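Local atomic coordinates of ubiquitin-conjugating enzyme E2-21 kDa (PDB entry 5NL8), a protein that acts as an E2 ubiquitin-conjugating enzyme that takes ubiquitin from the E1 enzyme and attaches it to other proteins, a step probably essential for peroxisome biogenesis. Residues Trp63-Asp68 / Ile80-Phe85; Asp76-Lys81 / Asp123-Lys128; Met108-Val113 / Ala147-Leu152; Glu119-Ile124 / Ser153-Asp158. All coordinates share one frame; numbering follows the deposited sequence.

Interaction 1: residues Trp63-Asp68 / Ile80-Phe85; sequences WKLEID and IKFVVF
The carbonyl O of Lys81 takes the N-H of Glu66 at 2.9 Å (N to O), with the CA-H of Leu65 as a weaker second contact. Glu66 O binds Lys81 N in return, a hydrogen-bonded antiparallel pair in the hairpin of strands 62-68 and 79-82, part of the sheet of the ubiquitin-conjugating fold. Past the strand end, Val83 N bonds Lys64 O, and a water bridges Lys64 N and Val83 O.

Leu65, Ile67, Ile80 and Phe82 share one side of the sheet, packed on helix 135-147 through Leu139 and Ile142. Leu65 CD2 stands over the Phe82 ring in a CH-pi contact, 3.6 Å from the centroid and 15° off the normal. The same ring turns its edge to the face of the Trp63 five-membered ring, an offset edge-to-face pair with planes at 89°. Replacing Phe82 with an alanine would probably open a gap between Leu65 CD2 and the Trp63 indole.

On the other side Glu66 and Lys81 run alongside, Glu66 OE1 lying 3.6 Å from Lys81 CE. Lys81 NZ, 4.1 Å from Glu66 OE1, stops beyond salt-bridge range. At that distance Lys81 is likely to add only a longer-range attraction to a carboxylate whose OE2 is already salt-bridged to Arg45.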
loop_
_atom_site.group_PDB
_atom_site.type_symbol
_atom_site.label_atom_id
_atom_site.label_comp_id
_atom_site.label_asym_id
_atom_site.label_seq_id
_atom_site.Cartn_x
_atom_site.Cartn_y
_atom_site.Cartn_z
ATOM N N TRP A 63 -1.241 4.896 -4.129
ATOM C CA TRP A 63 -0.300 4.974 -3.015
ATOM C C TRP A 63 0.949 4.137 -3.271
ATOM O O TRP A 63 0.902 3.112 -3.959
ATOM C CB TRP A 63 -0.956 4.519 -1.712
ATOM C CG TRP A 63 -1.814 5.559 -1.086
ATOM C CD1 TRP A 63 -1.429 6.502 -0.180
ATOM C CD2 TRP A 63 -3.211 5.765 -1.320
ATOM N NE1 TRP A 63 -2.506 7.283 0.173
ATOM C CE2 TRP A 63 -3.612 6.854 -0.513
ATOM C CE3 TRP A 63 -4.165 5.138 -2.125
ATOM C CZ2 TRP A 63 -4.923 7.328 -0.495
ATOM C CZ3 TRP A 63 -5.470 5.610 -2.106
ATOM C CH2 TRP A 63 -5.835 6.695 -1.295
ATOM N N LYS A 64 2.063 4.584 -2.701
ATOM C CA LYS A 64 3.334 3.886 -2.824
ATOM C C LYS A 64 3.610 3.079 -1.562
ATOM O O LYS A 64 3.246 3.485 -0.456
ATOM C CB LYS A 64 4.471 4.878 -3.084
ATOM C CG LYS A 64 5.502 4.420 -4.103
ATOM C CD LYS A 64 5.878 5.568 -5.038
ATOM C CE LYS A 64 6.881 5.141 -6.104
ATOM N NZ LYS A 64 8.193 4.747 -5.519
ATOM N N LEU A 65 4.261 1.938 -1.738
ATOM C CA LEU A 65 4.560 1.041 -0.635
ATOM C C LEU A 65 6.025 0.645 -0.658
ATOM O O LEU A 65 6.634 0.541 -1.727
ATOM C CB LEU A 65 3.698 -0.221 -0.707
ATOM C CG LEU A 65 2.176 -0.124 -0.660
ATOM C CD1 LEU A 65 1.589 -1.492 -0.939
ATOM C CD2 LEU A 65 1.710 0.383 0.689
ATOM N N GLU A 66 6.572 0.414 0.529
ATOM C CA GLU A 66 7.900 -0.158 0.671
ATOM C C GLU A 66 7.804 -1.483 1.424
ATOM O O GLU A 66 7.103 -1.594 2.440
ATOM C CB GLU A 66 8.838 0.811 1.386
ATOM C CG GLU A 66 10.226 0.249 1.634
ATOM C CD GLU A 66 11.162 1.265 2.250
ATOM O OE1 GLU A 66 11.049 2.463 1.913
ATOM O OE2 GLU A 66 12.008 0.869 3.077
ATOM N N ILE A 67 8.507 -2.487 0.905
ATOM C CA ILE A 67 8.418 -3.849 1.406
ATOM C C ILE A 67 9.791 -4.406 1.761
ATOM O O ILE A 67 10.684 -4.461 0.924
ATOM C CB ILE A 67 7.763 -4.780 0.375
ATOM C CG1 ILE A 67 6.394 -4.240 -0.040
ATOM C CG2 ILE A 67 7.630 -6.187 0.931
ATOM C CD1 ILE A 67 6.069 -4.487 -1.498
ATOM N N ASP A 68 9.949 -4.818 3.012
ATOM C CA ASP A 68 11.186 -5.428 3.477
ATOM C C ASP A 68 10.985 -6.928 3.666
ATOM O O ASP A 68 10.043 -7.359 4.336
ATOM C CB ASP A 68 11.652 -4.776 4.778
ATOM C CG ASP A 68 11.969 -3.296 4.608
ATOM O OD1 ASP A 68 11.368 -2.652 3.722
ATOM O OD2 ASP A 68 12.823 -2.779 5.357
ATOM N N ILE A 80 5.690 -4.352 5.716
ATOM C CA ILE A 80 5.249 -3.429 4.682
ATOM C C ILE A 80 4.815 -2.098 5.276
ATOM O O ILE A 80 4.179 -2.057 6.329
ATOM C CB ILE A 80 4.102 -4.053 3.854
ATOM C CG1 ILE A 80 4.581 -5.364 3.227
ATOM C CG2 ILE A 80 3.611 -3.092 2.788
ATOM C CD1 ILE A 80 3.568 -6.064 2.361
ATOM N N LYS A 81 5.182 -1.006 4.610
ATOM C CA LYS A 81 4.757 0.316 5.055
ATOM C C LYS A 81 4.351 1.200 3.881
ATOM O O LYS A 81 4.838 1.027 2.766
ATOM C CB LYS A 81 5.868 1.002 5.861
ATOM C CG LYS A 81 7.050 1.484 5.023
ATOM C CD LYS A 81 8.034 2.306 5.851
ATOM C CE LYS A 81 9.149 2.877 4.981
ATOM N NZ LYS A 81 10.160 3.633 5.774
ATOM N N PHE A 82 3.448 2.145 4.140
ATOM C CA PHE A 82 3.128 3.184 3.168
ATOM C C PHE A 82 4.227 4.241 3.131
ATOM O O PHE A 82 4.823 4.567 4.161
ATOM C CB PHE A 82 1.785 3.845 3.495
ATOM C CG PHE A 82 0.595 3.012 3.129
ATOM C CD1 PHE A 82 0.095 2.067 4.011
ATOM C CD2 PHE A 82 -0.023 3.171 1.900
ATOM C CE1 PHE A 82 -1.002 1.293 3.670
ATOM C CE2 PHE A 82 -1.117 2.398 1.553
ATOM C CZ PHE A 82 -1.608 1.459 2.440
ATOM N N VAL A 83 4.491 4.773 1.944
ATOM C CA VAL A 83 5.438 5.873 1.792
ATOM C C VAL A 83 4.764 7.194 2.159
ATOM O O VAL A 83 3.892 7.680 1.440
ATOM C CB VAL A 83 5.988 5.958 0.358
ATOM C CG1 VAL A 83 6.884 7.181 0.205
ATOM C CG2 VAL A 83 6.742 4.681 -0.003
ATOM N N VAL A 84 5.176 7.757 3.289
ATOM C CA VAL A 84 4.603 8.989 3.818
ATOM C C VAL A 84 5.669 10.085 3.903
ATOM O O VAL A 84 6.730 9.877 4.487
ATOM C CB VAL A 84 3.987 8.758 5.217
ATOM C CG1 VAL A 84 3.514 10.069 5.824
ATOM C CG2 VAL A 84 2.838 7.749 5.134
ATOM N N PHE A 85 5.390 11.243 3.312
ATOM C CA PHE A 85 6.323 12.370 3.347
ATOM C C PHE A 85 5.821 13.473 4.276
ATOM O O PHE A 85 4.638 13.527 4.603
ATOM C CB PHE A 85 6.540 12.949 1.945
ATOM C CG PHE A 85 7.261 12.023 1.000
ATOM C CD1 PHE A 85 8.131 11.057 1.477
ATOM C CD2 PHE A 85 7.066 12.128 -0.370
ATOM C CE1 PHE A 85 8.793 10.205 0.601
ATOM C CE2 PHE A 85 7.724 11.283 -1.251
ATOM C CZ PHE A 85 8.587 10.320 -0.765
HETATM O O HOH W 1 2.129 6.869 -0.723
#

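Interaction 2: residues Asp76-Lys81 / Asp123-Lys128; sequences DPPKIK and DILQQK
Pro77 and Leu125 bring the two backbones nearest, their CA atoms 6.6 Å apart, where the loop leading into strand 79-82 passes the short helix that follows the active-site loop of the E2 fold. No hydrogen bond joins the segments, so side chains make the contact.

Leu125 does most of it. Leu125 CB lies 4.2 Å from Pro77 CB; chi1 (-84°) sets CG anti to the carbonyl carbon, and chi2 (-169°) extends CD1 away from CA toward two partners. One is a backbone oxygen, with Leu125 CD1 3.5 Å from Pro78 O; the other is Ile80, whose CD1 meets Leu125 CD1 at 4.0 Å with the two side chains crossing at about a right angle.

Farther out, Gln126 bends at chi2 (-55°) and brings OE1 to within 3.2 Å of Pro77 CD, its chain running across the proline. Trp129 also packs on Pro77. Asp76 OD1 comes 3.9 Å from Gln126 OE1, but two acceptors give no bond, and Asp76 OD2 is held by Asn72 instead.

The contact is mainly apolar round Leu125, with the polar side chains at its margin, where Gln126 OE1 facing proline C-H groups is consistent with only a weak electrostatic attraction.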
loop_
_atom_site.group_PDB
_atom_site.type_symbol
_atom_site.label_atom_id
_atom_site.label_comp_id
_atom_site.label_asym_id
_atom_site.label_seq_id
_atom_site.Cartn_x
_atom_site.Cartn_y
_atom_site.Cartn_z
ATOM N N ASP A 76 8.384 -16.370 7.336
ATOM C CA ASP A 76 7.801 -15.195 7.966
ATOM C C ASP A 76 7.363 -14.198 6.898
ATOM O O ASP A 76 7.956 -14.139 5.822
ATOM C CB ASP A 76 8.795 -14.556 8.939
ATOM C CG ASP A 76 8.705 -15.149 10.330
ATOM O OD1 ASP A 76 7.587 -15.521 10.744
ATOM O OD2 ASP A 76 9.749 -15.246 11.008
ATOM N N PRO A 77 6.311 -13.421 7.188
ATOM C CA PRO A 77 5.753 -12.472 6.218
ATOM C C PRO A 77 6.633 -11.243 6.008
ATOM O O PRO A 77 7.453 -10.924 6.868
ATOM C CB PRO A 77 4.416 -12.076 6.853
ATOM C CG PRO A 77 4.642 -12.241 8.314
ATOM C CD PRO A 77 5.541 -13.436 8.446
ATOM N N PRO A 78 6.469 -10.561 4.866
ATOM C CA PRO A 78 7.180 -9.300 4.622
ATOM C C PRO A 78 6.698 -8.204 5.561
ATOM O O PRO A 78 5.541 -8.234 5.979
ATOM C CB PRO A 78 6.820 -8.959 3.171
ATOM C CG PRO A 78 6.284 -10.230 2.581
ATOM C CD PRO A 78 5.652 -10.969 3.711
ATOM N N LYS A 79 7.573 -7.261 5.894
ATOM C CA LYS A 79 7.156 -6.067 6.618
ATOM C C LYS A 79 6.850 -4.983 5.596
ATOM O O LYS A 79 7.645 -4.731 4.696
ATOM C CB LYS A 79 8.233 -5.604 7.602
ATOM C CG LYS A 79 8.384 -6.499 8.823
ATOM C CD LYS A 79 9.445 -5.967 9.774
ATOM C CE LYS A 79 9.762 -6.973 10.870
ATOM N NZ LYS A 79 11.051 -6.665 11.551
ATOM N N ILE A 80 5.690 -4.352 5.716
ATOM C CA ILE A 80 5.249 -3.429 4.682
ATOM C C ILE A 80 4.815 -2.098 5.276
ATOM O O ILE A 80 4.179 -2.057 6.329
ATOM C CB ILE A 80 4.102 -4.053 3.854
ATOM C CG1 ILE A 80 4.581 -5.364 3.227
ATOM C CG2 ILE A 80 3.611 -3.092 2.788
ATOM C CD1 ILE A 80 3.568 -6.064 2.361
ATOM N N LYS A 81 5.182 -1.006 4.610
ATOM C CA LYS A 81 4.757 0.316 5.055
ATOM C C LYS A 81 4.351 1.200 3.881
ATOM O O LYS A 81 4.838 1.027 2.766
ATOM C CB LYS A 81 5.868 1.002 5.861
ATOM C CG LYS A 81 7.050 1.484 5.023
ATOM C CD LYS A 81 8.034 2.306 5.851
ATOM C CE LYS A 81 9.149 2.877 4.981
ATOM N NZ LYS A 81 10.160 3.633 5.774
ATOM N N ASP A 123 0.009 -7.202 12.920
ATOM C CA ASP A 123 -1.112 -8.111 13.148
ATOM C C ASP A 123 -1.755 -8.558 11.843
ATOM O O ASP A 123 -2.031 -9.740 11.653
ATOM C CB ASP A 123 -2.173 -7.451 14.034
ATOM C CG ASP A 123 -1.729 -7.309 15.476
ATOM O OD1 ASP A 123 -0.508 -7.363 15.735
ATOM O OD2 ASP A 123 -2.603 -7.132 16.351
ATOM N N ILE A 124 -1.984 -7.600 10.950
ATOM C CA ILE A 124 -2.710 -7.847 9.706
ATOM C C ILE A 124 -2.125 -9.021 8.925
ATOM O O ILE A 124 -2.849 -9.943 8.546
ATOM C CB ILE A 124 -2.732 -6.587 8.803
ATOM C CG1 ILE A 124 -3.757 -5.570 9.315
ATOM C CG2 ILE A 124 -3.085 -6.959 7.369
ATOM C CD1 ILE A 124 -3.290 -4.730 10.478
ATOM N N LEU A 125 -0.813 -9.005 8.713
ATOM C CA LEU A 125 -0.172 -10.065 7.945
ATOM C C LEU A 125 0.171 -11.282 8.795
ATOM O O LEU A 125 0.082 -12.411 8.314
ATOM C CB LEU A 125 1.088 -9.542 7.253
ATOM C CG LEU A 125 0.834 -8.837 5.917
ATOM C CD1 LEU A 125 2.137 -8.588 5.180
ATOM C CD2 LEU A 125 -0.122 -9.648 5.059
ATOM N N GLN A 126 0.559 -11.065 10.051
ATOM C CA GLN A 126 0.942 -12.186 10.908
ATOM C C GLN A 126 -0.203 -13.180 11.098
ATOM O O GLN A 126 0.019 -14.388 11.181
ATOM C CB GLN A 126 1.431 -11.688 12.270
ATOM C CG GLN A 126 2.944 -11.759 12.452
ATOM C CD GLN A 126 3.507 -13.149 12.197
ATOM O OE1 GLN A 126 4.532 -13.303 11.531
ATOM N NE2 GLN A 126 2.843 -14.168 12.731
ATOM N N GLN A 127 -1.429 -12.670 11.148
ATOM C CA GLN A 127 -2.590 -13.521 11.372
ATOM C C GLN A 127 -2.997 -14.289 10.118
ATOM O O GLN A 127 -3.636 -15.336 10.207
ATOM C CB GLN A 127 -3.773 -12.689 11.875
ATOM C CG GLN A 127 -3.519 -11.985 13.197
ATOM C CD GLN A 127 -2.940 -12.906 14.253
ATOM O OE1 GLN A 127 -1.800 -12.733 14.688
ATOM N NE2 GLN A 127 -3.725 -13.891 14.673
ATOM N N LYS A 128 -2.625 -13.777 8.950
ATOM C CA LYS A 128 -3.044 -14.391 7.694
ATOM C C LYS A 128 -1.953 -15.226 7.021
ATOM O O LYS A 128 -2.249 -16.242 6.395
ATOM C CB LYS A 128 -3.532 -13.317 6.715
ATOM C CG LYS A 128 -4.938 -12.803 6.992
ATOM C CD LYS A 128 -5.664 -12.441 5.699
ATOM C CE LYS A 128 -6.219 -13.687 5.012
ATOM N NZ LYS A 128 -7.093 -13.365 3.846
#

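Interaction 3: residues Met108-Val113 / Ala147-Leu152; sequences MPHPNV and ANPEPL
Asn112 turns its amide onto the backbone of Glu150 and grips it at both ends. It closes the His-Pro-Asn triplet, His110 to Asn112, the HPN motif of ubiquitin-conjugating enzymes, here in a type I beta turn from His110 to Val113. Glu150 N donates to Asn112 OD1 at 3.1 Å, in the carbonyl plane and on a lone pair. Asn112 ND2 donates to Glu150 O at 2.9 Å, tilted 30° from the carbonyl plane of Glu150. ND2 also bonds Ser153 O, so three bonds fix the rotation of the buried amide. They probably help to hold the HPN asparagine about 5 Å, side chain to side chain, from Cys121, the predicted thioester residue. A leucine in its place would probably leave Glu150 N and O and Ser153 O without these mates.

Pro149 fits against the other two members of the triplet, crossing both obliquely. Pro149 CG lies 3.6 Å from His110 NE2, while Pro149 CB touches Pro111 CG at 3.9 Å. The imidazole is itself tied down, NE2 bonded to Leu145 O in the last turn of helix 135-147 and His110 ND1 accepting Asn112 N at 2.9 Å, and Pro111 CD sits 3.3 Å above one face of its ring.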
loop_
_atom_site.group_PDB
_atom_site.type_symbol
_atom_site.label_atom_id
_atom_site.label_comp_id
_atom_site.label_asym_id
_atom_site.label_seq_id
_atom_site.Cartn_x
_atom_site.Cartn_y
_atom_site.Cartn_z
ATOM N N MET A 108 -1.327 8.693 4.356
ATOM C CA MET A 108 -2.278 7.585 4.465
ATOM C C MET A 108 -3.002 7.588 5.810
ATOM O O MET A 108 -2.487 7.077 6.804
ATOM C CB MET A 108 -1.570 6.241 4.245
ATOM C CG MET A 108 -2.414 5.003 4.583
ATOM S SD MET A 108 -4.088 5.010 3.901
ATOM C CE MET A 108 -3.731 4.727 2.174
ATOM N N PRO A 109 -4.207 8.178 5.843
ATOM C CA PRO A 109 -5.062 8.152 7.033
ATOM C C PRO A 109 -5.915 6.888 7.079
ATOM O O PRO A 109 -6.845 6.719 6.286
ATOM C CB PRO A 109 -5.924 9.404 6.867
ATOM C CG PRO A 109 -6.030 9.581 5.398
ATOM C CD PRO A 109 -4.766 9.035 4.782
ATOM N N HIS A 110 -5.591 6.003 8.011
ATOM C CA HIS A 110 -6.236 4.703 8.084
ATOM C C HIS A 110 -6.076 4.139 9.487
ATOM O O HIS A 110 -5.020 4.294 10.100
ATOM C CB HIS A 110 -5.636 3.751 7.041
ATOM C CG HIS A 110 -6.339 2.435 6.937
ATOM N ND1 HIS A 110 -6.162 1.420 7.857
ATOM C CD2 HIS A 110 -7.210 1.957 6.016
ATOM C CE1 HIS A 110 -6.899 0.381 7.507
ATOM N NE2 HIS A 110 -7.541 0.679 6.394
ATOM N N PRO A 111 -7.133 3.503 10.009
ATOM C CA PRO A 111 -7.142 2.908 11.348
ATOM C C PRO A 111 -5.942 2.004 11.654
ATOM O O PRO A 111 -5.492 1.986 12.802
ATOM C CB PRO A 111 -8.439 2.101 11.350
ATOM C CG PRO A 111 -9.349 2.898 10.473
ATOM C CD PRO A 111 -8.467 3.457 9.381
ATOM N N ASN A 112 -5.424 1.289 10.659
ATOM C CA ASN A 112 -4.336 0.340 10.895
ATOM C C ASN A 112 -2.973 0.819 10.382
ATOM O O ASN A 112 -2.074 0.012 10.144
ATOM C CB ASN A 112 -4.671 -1.011 10.255
ATOM C CG ASN A 112 -5.994 -1.580 10.740
ATOM O OD1 ASN A 112 -6.974 -1.622 9.995
ATOM N ND2 ASN A 112 -6.024 -2.032 11.987
ATOM N N VAL A 113 -2.824 2.129 10.212
ATOM C CA VAL A 113 -1.579 2.700 9.704
ATOM C C VAL A 113 -1.068 3.850 10.576
ATOM O O VAL A 113 -1.825 4.754 10.930
ATOM C CB VAL A 113 -1.750 3.215 8.250
ATOM C CG1 VAL A 113 -0.492 3.928 7.770
ATOM C CG2 VAL A 113 -2.105 2.071 7.310
ATOM N N ALA A 147 -10.168 -1.455 2.220
ATOM C CA ALA A 147 -11.628 -1.530 2.201
ATOM C C ALA A 147 -12.201 -2.154 3.475
ATOM O O ALA A 147 -13.371 -1.962 3.785
ATOM C CB ALA A 147 -12.102 -2.312 0.978
ATOM N N ASN A 148 -11.383 -2.904 4.209
ATOM C CA ASN A 148 -11.851 -3.572 5.422
ATOM C C ASN A 148 -10.915 -3.387 6.609
ATOM O O ASN A 148 -10.161 -4.294 6.950
ATOM C CB ASN A 148 -12.039 -5.067 5.168
ATOM C CG ASN A 148 -12.985 -5.347 4.026
ATOM O OD1 ASN A 148 -12.558 -5.553 2.891
ATOM N ND2 ASN A 148 -14.280 -5.354 4.317
ATOM N N PRO A 149 -10.969 -2.213 7.248
ATOM C CA PRO A 149 -10.139 -1.970 8.433
ATOM C C PRO A 149 -10.591 -2.816 9.616
ATOM O O PRO A 149 -11.764 -3.178 9.693
ATOM C CB PRO A 149 -10.352 -0.478 8.720
ATOM C CG PRO A 149 -10.974 0.086 7.472
ATOM C CD PRO A 149 -11.763 -1.030 6.881
ATOM N N GLU A 150 -9.669 -3.135 10.517
ATOM C CA GLU A 150 -10.035 -3.792 11.765
ATOM C C GLU A 150 -9.699 -2.903 12.956
ATOM O O GLU A 150 -8.528 -2.718 13.294
ATOM C CB GLU A 150 -9.341 -5.151 11.899
ATOM C CG GLU A 150 -7.890 -5.177 11.462
ATOM C CD GLU A 150 -7.684 -6.002 10.210
ATOM O OE1 GLU A 150 -6.819 -6.904 10.223
ATOM O OE2 GLU A 150 -8.389 -5.748 9.211
ATOM N N PRO A 151 -10.735 -2.346 13.601
ATOM C CA PRO A 151 -10.569 -1.473 14.770
ATOM C C PRO A 151 -10.008 -2.207 15.990
ATOM O O PRO A 151 -9.845 -1.595 17.043
ATOM C CB PRO A 151 -11.993 -0.971 15.040
ATOM C CG PRO A 151 -12.883 -1.995 14.419
ATOM C CD PRO A 151 -12.149 -2.480 13.208
ATOM N N LEU A 152 -9.718 -3.497 15.845
ATOM C CA LEU A 152 -9.099 -4.274 16.912
ATOM C C LEU A 152 -7.643 -3.869 17.140
ATOM O O LEU A 152 -7.186 -3.794 18.280
ATOM C CB LEU A 152 -9.177 -5.772 16.601
ATOM C CG LEU A 152 -10.510 -6.484 16.857
ATOM C CD1 LEU A 152 -10.298 -7.984 17.017
ATOM C CD2 LEU A 152 -11.211 -5.908 18.080
#

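Interaction 4: residues Glu119-Ile124 / Ser153-Asp158; sequences EICLDI and SPLNID
Leu155 reaches across to Cys121, the predicted glycyl-thioester residue of the E2 active site, and its side chain packs beside that site. CB points toward the 119-124 segment. With CG anti to the carbonyl carbon (chi1 -62°), Leu155 CG comes 4.1 Å from Cys121 CB. The branch that does the touching is CD1, set over the backbone leading into the cysteine: Leu155 CD1 lies 3.4 Å from Glu119 O and 3.6 Å from Cys121 N, and it also packs on Cys121 CB at 4.0 Å.

No hydrogen bond links the two segments, so van der Waals contacts hold them side by side here. Both are nonetheless bonded to the loop carrying Pro111 and Asn112, through backbone hydrogen bonds of Cys121 with Asn112 and of Leu155 with Pro111. Asn156, just beyond Leu155, is the N-cap of helix 157-164, its OD1 bonded to Met159 N.

Cys121 has SG anti to its own N (chi1 -162°), which swings the sulfur toward Ser153 rather than Leu155. There Cys121 SG meets Ser153 CB at 3.9 Å. Asp123, in the first turn of helix 122-126, approaches the same carbon with its carboxylate, Asp123 OD2 standing 3.5 Å from Ser153 CB.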
loop_
_atom_site.group_PDB
_atom_site.type_symbol
_atom_site.label_atom_id
_atom_site.label_comp_id
_atom_site.label_asym_id
_atom_site.label_seq_id
_atom_site.Cartn_x
_atom_site.Cartn_y
_atom_site.Cartn_z
ATOM N N GLU A 119 3.832 2.910 8.825
ATOM C CA GLU A 119 3.871 1.503 9.196
ATOM C C GLU A 119 2.476 0.893 9.281
ATOM O O GLU A 119 1.551 1.486 9.843
ATOM C CB GLU A 119 4.597 1.315 10.532
ATOM C CG GLU A 119 4.680 -0.137 10.988
ATOM C CD GLU A 119 5.420 -0.303 12.302
ATOM O OE1 GLU A 119 5.804 0.722 12.905
ATOM O OE2 GLU A 119 5.618 -1.460 12.730
ATOM N N ILE A 120 2.337 -0.292 8.695
ATOM C CA ILE A 120 1.117 -1.080 8.803
ATOM C C ILE A 120 1.275 -2.065 9.954
ATOM O O ILE A 120 2.334 -2.676 10.111
ATOM C CB ILE A 120 0.816 -1.840 7.497
ATOM C CG1 ILE A 120 0.859 -0.885 6.303
ATOM C CG2 ILE A 120 -0.528 -2.556 7.576
ATOM C CD1 ILE A 120 0.724 -1.579 4.964
ATOM N N CYS A 121 0.230 -2.208 10.763
ATOM C CA CYS A 121 0.277 -3.082 11.931
ATOM C C CYS A 121 0.632 -4.520 11.544
ATOM O O CYS A 121 0.035 -5.096 10.631
ATOM C CB CYS A 121 -1.061 -3.046 12.677
ATOM S SG CYS A 121 -0.991 -3.666 14.375
ATOM N N LEU A 122 1.610 -5.084 12.248
ATOM C CA LEU A 122 2.111 -6.431 11.978
ATOM C C LEU A 122 1.031 -7.504 12.121
ATOM O O LEU A 122 1.127 -8.581 11.519
ATOM C CB LEU A 122 3.285 -6.747 12.911
ATOM C CG LEU A 122 4.531 -5.872 12.750
ATOM C CD1 LEU A 122 5.381 -5.901 14.010
ATOM C CD2 LEU A 122 5.346 -6.313 11.543
ATOM N N ASP A 123 0.009 -7.202 12.920
ATOM C CA ASP A 123 -1.112 -8.111 13.148
ATOM C C ASP A 123 -1.755 -8.558 11.843
ATOM O O ASP A 123 -2.031 -9.740 11.653
ATOM C CB ASP A 123 -2.173 -7.451 14.034
ATOM C CG ASP A 123 -1.729 -7.309 15.476
ATOM O OD1 ASP A 123 -0.508 -7.363 15.735
ATOM O OD2 ASP A 123 -2.603 -7.132 16.351
ATOM N N ILE A 124 -1.984 -7.600 10.950
ATOM C CA ILE A 124 -2.710 -7.847 9.706
ATOM C C ILE A 124 -2.125 -9.021 8.925
ATOM O O ILE A 124 -2.849 -9.943 8.546
ATOM C CB ILE A 124 -2.732 -6.587 8.803
ATOM C CG1 ILE A 124 -3.757 -5.570 9.315
ATOM C CG2 ILE A 124 -3.085 -6.959 7.369
ATOM C CD1 ILE A 124 -3.290 -4.730 10.478
ATOM N N SER A 153 -6.916 -3.609 16.056
ATOM C CA SER A 153 -5.495 -3.271 16.149
ATOM C C SER A 153 -5.161 -1.920 15.508
ATOM O O SER A 153 -4.575 -1.869 14.426
ATOM C CB SER A 153 -4.656 -4.377 15.505
ATOM O OG SER A 153 -5.286 -4.886 14.341
ATOM N N PRO A 154 -5.513 -0.819 16.191
ATOM C CA PRO A 154 -5.373 0.534 15.642
ATOM C C PRO A 154 -3.990 1.162 15.830
ATOM O O PRO A 154 -3.362 0.995 16.877
ATOM C CB PRO A 154 -6.416 1.323 16.430
ATOM C CG PRO A 154 -6.412 0.666 17.771
ATOM C CD PRO A 154 -6.133 -0.801 17.530
ATOM N N LEU A 155 -3.534 1.886 14.811
ATOM C CA LEU A 155 -2.332 2.704 14.914
ATOM C C LEU A 155 -2.704 4.170 14.736
ATOM O O LEU A 155 -1.899 5.067 14.991
ATOM C CB LEU A 155 -1.284 2.291 13.875
ATOM C CG LEU A 155 -0.748 0.861 13.972
ATOM C CD1 LEU A 155 0.360 0.630 12.955
ATOM C CD2 LEU A 155 -0.260 0.566 15.377
ATOM N N ASN A 156 -3.931 4.397 14.277
ATOM C CA ASN A 156 -4.502 5.736 14.206
ATOM C C ASN A 156 -5.801 5.759 15.001
ATOM O O ASN A 156 -6.815 5.231 14.554
ATOM C CB ASN A 156 -4.739 6.156 12.751
ATOM C CG ASN A 156 -5.209 7.607 12.617
ATOM O OD1 ASN A 156 -6.008 8.098 13.417
ATOM N ND2 ASN A 156 -4.712 8.295 11.595
ATOM N N ILE A 157 -5.759 6.381 16.177
ATOM C CA ILE A 157 -6.887 6.368 17.106
ATOM C C ILE A 157 -8.134 7.060 16.554
ATOM O O ILE A 157 -9.237 6.525 16.651
ATOM C CB ILE A 157 -6.505 7.029 18.447
ATOM C CG1 ILE A 157 -5.335 6.286 19.089
ATOM C CG2 ILE A 157 -7.694 7.048 19.393
ATOM C CD1 ILE A 157 -5.601 4.811 19.304
ATOM N N ASP A 158 -7.952 8.243 15.973
ATOM C CA ASP A 158 -9.070 9.043 15.473
ATOM C C ASP A 158 -9.882 8.325 14.390
ATOM O O ASP A 158 -11.114 8.296 14.445
ATOM C CB ASP A 158 -8.561 10.381 14.930
ATOM C CG ASP A 158 -8.049 11.303 16.026
ATOM O OD1 ASP A 158 -8.648 11.326 17.124
ATOM O OD2 ASP A 158 -7.045 12.006 15.788
#

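In the fold
From the N terminus, interaction 1 comes first and closes the hairpin of strands 62-68 and 79-82. Interaction 2 opens on the stretch where it ends, sharing Ile80 and Lys81, and closes a longer loop of 41 residues onto helix 122-126. Inside that loop interaction 3 opens, and it closes only after helix 135-147, so the two cross. Interaction 4 opens where interaction 2 ends and crosses interaction 3 in turn; their centres are about 6 Å apart, and Asn112 with Ser153 and Pro111 with Leu155 tie them directly. Phe82 packs on Met108 and Ile120, joining sheet to active-site loops. None of the four nests inside another.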